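Local structure of fluvirucin B1 DH domain from module 1 (Actinomadura vulgaris, 6OBV) at residues A[103-108]-A[142-147]; A[113-118]-A[136-141]. The protein probably dehydrates a beta-hydroxyacyl polyketide intermediate to the unsaturated product, as the module 1 dehydratase domain of the fluvirucin B1 polyketide synthase. One frame throughout, in Å; residues are numbered along the deposited sequence.

Reading from the N terminus, the chain leaves strand 97-103 through residues 103-108, crosses a loop and enters strand 115-121. It turns back as strand 130-137, rounds a tight turn and sets out again as strand 144-152. Contact 2 (113-118 with 136-141) is the base of the hairpin formed by strands 115-121 and 130-137. Contact 1 (103-108 with 142-147) closes the longer loop in which that hairpin is nested, and sets strand 144-152 between strands 130-137 and 97-103. The two meet where Thr144 N lies 3.0 Å from Ala136 O, a probable hydrogen bond, so contact 2 continues through the strand pair 130-137 and 144-152 into contact 1, which returns to the earlier strand 97-103.

Contact 1 (A[103-108]-A[142-147]); sequences LEAPLV and PWTRHA
With CG of His146 anti to its carbonyl carbon (chi1 -67°), the imidazole swings to the backbone of 105-107, while a bend at chi3 (63°) of Arg145 carries its guanidinium to the extended side chain of Glu104. His146 ND1 donates to Ala105 O at 2.6 Å; the acceptor lies in the ring plane, yet the nitrogen stands above the carbonyl plane. Leu107 CB covers one ring face, a CH-pi contact 3.7 Å from the centroid of His146, and Thr144 CG2 lies against the opposite face. Held at the edge and on both faces, the ring has little freedom to rotate. In the salt bridge, Arg145 NE meets Glu104 OE1 at 2.8 Å from above the carboxylate plane, the two flat groups being 75° apart; a second, weak bond comes from Arg145 NH2. Glu104 N donates to His146 O at 2.9 Å, and one water donates to both His146 O and Ala105 O. Leu103 pairs with Ala147 in a non-hydrogen-bonded antiparallel bridge, their side chains meeting beside Phe82 of helix 79-92. Both His146 and Ala147 face Val134 on the neighbouring strand 130-137, a classic beta bulge.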
loop_
_atom_site.group_PDB
_atom_site.type_symbol
_atom_site.label_atom_id
_atom_site.label_comp_id
_atom_site.label_asym_id
_atom_site.label_seq_id
_atom_site.Cartn_x
_atom_site.Cartn_y
_atom_site.Cartn_z
ATOM N N LEU A 103 -17.285 -2.236 15.651
ATOM C CA LEU A 103 -16.572 -3.496 15.490
ATOM C C LEU A 103 -17.509 -4.494 14.826
ATOM O O LEU A 103 -18.634 -4.710 15.287
ATOM C CB LEU A 103 -16.074 -4.030 16.836
ATOM C CG LEU A 103 -14.968 -3.249 17.586
ATOM C CD1 LEU A 103 -13.900 -2.593 16.654
ATOM C CD2 LEU A 103 -15.527 -2.252 18.576
ATOM N N GLU A 104 -17.066 -5.078 13.720
ATOM C CA GLU A 104 -17.931 -5.942 12.923
ATOM C C GLU A 104 -17.663 -7.420 13.161
ATOM O O GLU A 104 -18.596 -8.188 13.415
ATOM C CB GLU A 104 -17.757 -5.616 11.438
ATOM C CG GLU A 104 -17.759 -4.132 11.166
ATOM C CD GLU A 104 -17.998 -3.830 9.715
ATOM O OE1 GLU A 104 -17.656 -4.688 8.881
ATOM O OE2 GLU A 104 -18.541 -2.748 9.409
ATOM N N ALA A 105 -16.402 -7.834 13.073
ATOM C CA ALA A 105 -16.029 -9.230 13.214
ATOM C C ALA A 105 -14.853 -9.308 14.176
ATOM O O ALA A 105 -13.856 -8.584 14.004
ATOM C CB ALA A 105 -15.662 -9.880 11.856
ATOM N N PRO A 106 -14.931 -10.147 15.199
ATOM C CA PRO A 106 -13.772 -10.343 16.065
ATOM C C PRO A 106 -12.580 -10.825 15.251
ATOM O O PRO A 106 -12.732 -11.470 14.207
ATOM C CB PRO A 106 -14.251 -11.399 17.068
ATOM C CG PRO A 106 -15.542 -11.926 16.504
ATOM C CD PRO A 106 -16.122 -10.865 15.670
ATOM N N LEU A 107 -11.390 -10.449 15.719
ATOM C CA LEU A 107 -10.114 -10.871 15.144
ATOM C C LEU A 107 -9.474 -11.825 16.139
ATOM O O LEU A 107 -9.015 -11.398 17.206
ATOM C CB LEU A 107 -9.202 -9.672 14.872
ATOM C CG LEU A 107 -7.727 -9.981 14.587
ATOM C CD1 LEU A 107 -7.548 -10.995 13.426
ATOM C CD2 LEU A 107 -6.965 -8.698 14.316
ATOM N N VAL A 108 -9.496 -13.119 15.812
ATOM C CA VAL A 108 -8.843 -14.145 16.614
ATOM C C VAL A 108 -7.368 -14.187 16.235
ATOM O O VAL A 108 -7.022 -14.209 15.044
ATOM C CB VAL A 108 -9.505 -15.517 16.386
ATOM C CG1 VAL A 108 -8.624 -16.629 16.897
ATOM C CG2 VAL A 108 -10.869 -15.591 17.046
ATOM N N PRO A 142 -8.460 -15.066 3.095
ATOM C CA PRO A 142 -9.016 -13.789 2.628
ATOM C C PRO A 142 -9.056 -12.750 3.734
ATOM O O PRO A 142 -9.216 -13.066 4.916
ATOM C CB PRO A 142 -10.433 -14.162 2.176
ATOM C CG PRO A 142 -10.758 -15.386 2.969
ATOM C CD PRO A 142 -9.460 -16.147 3.024
ATOM N N TRP A 143 -8.886 -11.495 3.332
ATOM C CA TRP A 143 -9.081 -10.376 4.239
ATOM C C TRP A 143 -10.479 -10.403 4.843
ATOM O O TRP A 143 -11.468 -10.727 4.174
ATOM C CB TRP A 143 -8.880 -9.049 3.509
ATOM C CG TRP A 143 -7.499 -8.792 2.995
ATOM C CD1 TRP A 143 -7.044 -9.021 1.738
ATOM C CD2 TRP A 143 -6.398 -8.233 3.726
ATOM N NE1 TRP A 143 -5.730 -8.644 1.636
ATOM C CE2 TRP A 143 -5.312 -8.152 2.843
ATOM C CE3 TRP A 143 -6.232 -7.796 5.037
ATOM C CZ2 TRP A 143 -4.069 -7.663 3.231
ATOM C CZ3 TRP A 143 -4.997 -7.292 5.425
ATOM C CH2 TRP A 143 -3.931 -7.234 4.522
ATOM N N THR A 144 -10.548 -10.051 6.121
ATOM C CA THR A 144 -11.800 -9.875 6.843
ATOM C C THR A 144 -11.841 -8.447 7.348
ATOM O O THR A 144 -10.852 -7.958 7.907
ATOM C CB THR A 144 -11.904 -10.854 8.014
ATOM O OG1 THR A 144 -11.856 -12.186 7.506
ATOM C CG2 THR A 144 -13.214 -10.652 8.810
ATOM N N ARG A 145 -12.971 -7.775 7.141
ATOM C CA ARG A 145 -13.170 -6.458 7.717
ATOM C C ARG A 145 -13.591 -6.582 9.179
ATOM O O ARG A 145 -14.557 -7.272 9.499
ATOM C CB ARG A 145 -14.216 -5.673 6.921
ATOM C CG ARG A 145 -14.094 -4.169 7.152
ATOM C CD ARG A 145 -15.056 -3.372 6.312
ATOM N NE ARG A 145 -16.446 -3.667 6.624
ATOM C CZ ARG A 145 -17.473 -2.976 6.139
ATOM N NH1 ARG A 145 -17.261 -1.949 5.321
ATOM N NH2 ARG A 145 -18.710 -3.309 6.472
ATOM N N HIS A 146 -12.849 -5.923 10.068
ATOM C CA HIS A 146 -13.106 -6.023 11.499
ATOM C C HIS A 146 -13.706 -4.765 12.100
ATOM O O HIS A 146 -14.254 -4.825 13.203
ATOM C CB HIS A 146 -11.800 -6.364 12.243
ATOM C CG HIS A 146 -11.271 -7.734 11.923
ATOM N ND1 HIS A 146 -11.867 -8.883 12.388
ATOM C CD2 HIS A 146 -10.222 -8.135 11.163
ATOM C CE1 HIS A 146 -11.203 -9.934 11.942
ATOM N NE2 HIS A 146 -10.200 -9.504 11.193
ATOM N N ALA A 147 -13.621 -3.636 11.409
ATOM C CA ALA A 147 -13.989 -2.354 11.990
ATOM C C ALA A 147 -14.242 -1.395 10.841
ATOM O O ALA A 147 -13.526 -1.419 9.835
ATOM C CB ALA A 147 -12.882 -1.813 12.906
HETATM O O HOH W 1 -13.989 -6.375 15.557
#

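Contact 2 (A[113-118]-A[136-141]); sequences EPVQLQ and ARTGQR
Arg137 NE donates a hydrogen bond to Gln116 OE1 over 2.6 Å, nearly straight at the hydrogen (163°) and close to the guanidinium plane. This side-chain bond sits on the antiparallel beta hairpin of strands 115-121 and 130-137, above the hydrogen-bonded pair Gln116-Arg137. The two side chains run side by side in the same direction, and amide and guanidinium are nearly coplanar, 30° apart. A weak second bond from Arg137 NH2 reaches the same oxygen, so one amide oxygen takes two N-H groups at the guanidinium edge. Arg137 NH1 forms a salt bridge with Glu45 of the second subunit and Gln116 packs on Gly31 of that subunit, so the pair lies at the subunit interface; Trp143 of the same chain packs on both side chains.

Beneath it, Gln116 N donates to Arg137 O at 2.8 Å and Arg137 N to Gln116 O at 3.1 Å, the reciprocal bonds of such a pair. On the other face of the sheet Ala136 is the common neighbour: its CB lies 3.9 Å from Val115 CG1 and 4.1 Å from Leu117 CD2. Toward the open end of the hairpin Val115 CG2 meets Thr138 CG2, the side chains crossing at a slant.

From Thr138 to Arg141 the chain makes a type II' beta turn, with Gly139 at positive phi and Arg141 N bonded to Thr138 O. The hydroxyl of Thr138 is placed between its backbone N and carbonyl carbon (chi1 70°), where the side chain of Arg141 closes over the turn to meet it. There Arg141 NH2 donates to Thr138 OG1 over 2.6 Å, with the oxygen tilted somewhat from the guanidinium plane of Arg141, and Arg141 NE adds a weak bond to the same oxygen.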
loop_
_atom_site.group_PDB
_atom_site.type_symbol
_atom_site.label_atom_id
_atom_site.label_comp_id
_atom_site.label_asym_id
_atom_site.label_seq_id
_atom_site.Cartn_x
_atom_site.Cartn_y
_atom_site.Cartn_z
ATOM N N GLU A 113 1.107 -17.019 15.024
ATOM C CA GLU A 113 1.014 -16.714 13.611
ATOM C C GLU A 113 0.910 -15.205 13.412
ATOM O O GLU A 113 0.137 -14.545 14.114
ATOM C CB GLU A 113 -0.196 -17.411 13.009
ATOM C CG GLU A 113 0.139 -18.672 12.247
ATOM C CD GLU A 113 -1.004 -19.100 11.360
ATOM O OE1 GLU A 113 -1.030 -18.677 10.178
ATOM O OE2 GLU A 113 -1.885 -19.838 11.857
ATOM N N PRO A 114 1.663 -14.624 12.484
ATOM C CA PRO A 114 1.550 -13.184 12.242
ATOM C C PRO A 114 0.242 -12.820 11.558
ATOM O O PRO A 114 -0.366 -13.620 10.843
ATOM C CB PRO A 114 2.747 -12.887 11.340
ATOM C CG PRO A 114 2.991 -14.139 10.647
ATOM C CD PRO A 114 2.690 -15.238 11.638
ATOM N N VAL A 115 -0.180 -11.580 11.780
ATOM C CA VAL A 115 -1.402 -11.032 11.207
ATOM C C VAL A 115 -1.045 -9.810 10.376
ATOM O O VAL A 115 -0.375 -8.891 10.866
ATOM C CB VAL A 115 -2.411 -10.668 12.306
ATOM C CG1 VAL A 115 -3.675 -10.096 11.706
ATOM C CG2 VAL A 115 -2.701 -11.886 13.194
ATOM N N GLN A 116 -1.492 -9.802 9.119
ATOM C CA GLN A 116 -1.366 -8.625 8.270
ATOM C C GLN A 116 -2.509 -7.657 8.553
ATOM O O GLN A 116 -3.669 -8.069 8.624
ATOM C CB GLN A 116 -1.385 -9.026 6.796
ATOM C CG GLN A 116 -0.153 -9.760 6.341
ATOM C CD GLN A 116 -0.163 -9.984 4.843
ATOM O OE1 GLN A 116 -1.237 -10.117 4.220
ATOM N NE2 GLN A 116 1.030 -10.006 4.245
ATOM N N LEU A 117 -2.188 -6.373 8.721
ATOM C CA LEU A 117 -3.185 -5.344 9.016
ATOM C C LEU A 117 -3.268 -4.368 7.855
ATOM O O LEU A 117 -2.243 -4.030 7.263
ATOM C CB LEU A 117 -2.826 -4.562 10.282
ATOM C CG LEU A 117 -2.749 -5.286 11.620
ATOM C CD1 LEU A 117 -2.452 -4.251 12.738
ATOM C CD2 LEU A 117 -4.050 -6.017 11.888
ATOM N N GLN A 118 -4.477 -3.900 7.538
ATOM C CA GLN A 118 -4.634 -2.815 6.572
ATOM C C GLN A 118 -5.717 -1.865 7.048
ATOM O O GLN A 118 -6.835 -2.297 7.342
ATOM C CB GLN A 118 -4.996 -3.319 5.170
ATOM C CG GLN A 118 -3.836 -3.428 4.223
ATOM C CD GLN A 118 -4.276 -3.549 2.774
ATOM O OE1 GLN A 118 -5.204 -2.872 2.335
ATOM N NE2 GLN A 118 -3.615 -4.421 2.031
ATOM N N ALA A 136 -7.942 -7.464 8.129
ATOM C CA ALA A 136 -6.850 -8.278 8.640
ATOM C C ALA A 136 -6.911 -9.651 8.006
ATOM O O ALA A 136 -7.967 -10.109 7.548
ATOM C CB ALA A 136 -6.895 -8.397 10.175
ATOM N N ARG A 137 -5.756 -10.309 7.978
ATOM C CA ARG A 137 -5.709 -11.694 7.530
ATOM C C ARG A 137 -4.418 -12.323 8.021
ATOM O O ARG A 137 -3.449 -11.628 8.350
ATOM C CB ARG A 137 -5.805 -11.792 6.007
ATOM C CG ARG A 137 -4.630 -11.189 5.297
ATOM C CD ARG A 137 -4.444 -11.823 3.942
ATOM N NE ARG A 137 -3.358 -11.189 3.197
ATOM C CZ ARG A 137 -3.254 -11.207 1.871
ATOM N NH1 ARG A 137 -4.173 -11.826 1.143
ATOM N NH2 ARG A 137 -2.236 -10.598 1.270
ATOM N N THR A 138 -4.430 -13.655 8.100
ATOM C CA THR A 138 -3.256 -14.442 8.443
ATOM C C THR A 138 -2.979 -15.404 7.308
ATOM O O THR A 138 -3.914 -15.938 6.699
ATOM C CB THR A 138 -3.438 -15.243 9.739
ATOM O OG1 THR A 138 -4.383 -16.296 9.519
ATOM C CG2 THR A 138 -3.948 -14.366 10.839
ATOM N N GLY A 139 -1.695 -15.631 7.047
ATOM C CA GLY A 139 -1.304 -16.487 5.942
ATOM C C GLY A 139 -1.949 -16.034 4.651
ATOM O O GLY A 139 -1.968 -14.840 4.317
ATOM N N GLN A 140 -2.514 -16.993 3.924
ATOM C CA GLN A 140 -3.152 -16.743 2.639
ATOM C C GLN A 140 -4.674 -16.843 2.732
ATOM O O GLN A 140 -5.347 -17.204 1.761
ATOM C CB GLN A 140 -2.599 -17.707 1.587
ATOM C CG GLN A 140 -2.181 -19.060 2.152
ATOM C CD GLN A 140 -1.496 -19.937 1.117
ATOM O OE1 GLN A 140 -1.567 -19.669 -0.083
ATOM N NE2 GLN A 140 -0.837 -20.996 1.578
ATOM N N ARG A 141 -5.228 -16.538 3.898
ATOM C CA ARG A 141 -6.667 -16.446 4.053
ATOM C C ARG A 141 -7.173 -15.142 3.434
ATOM O O ARG A 141 -6.400 -14.203 3.226
ATOM C CB ARG A 141 -7.034 -16.527 5.535
ATOM C CG ARG A 141 -7.794 -17.794 5.938
ATOM C CD ARG A 141 -6.873 -18.842 6.533
ATOM N NE ARG A 141 -6.245 -18.394 7.776
ATOM C CZ ARG A 141 -6.728 -18.634 8.996
ATOM N NH1 ARG A 141 -7.855 -19.321 9.147
ATOM N NH2 ARG A 141 -6.081 -18.186 10.067
#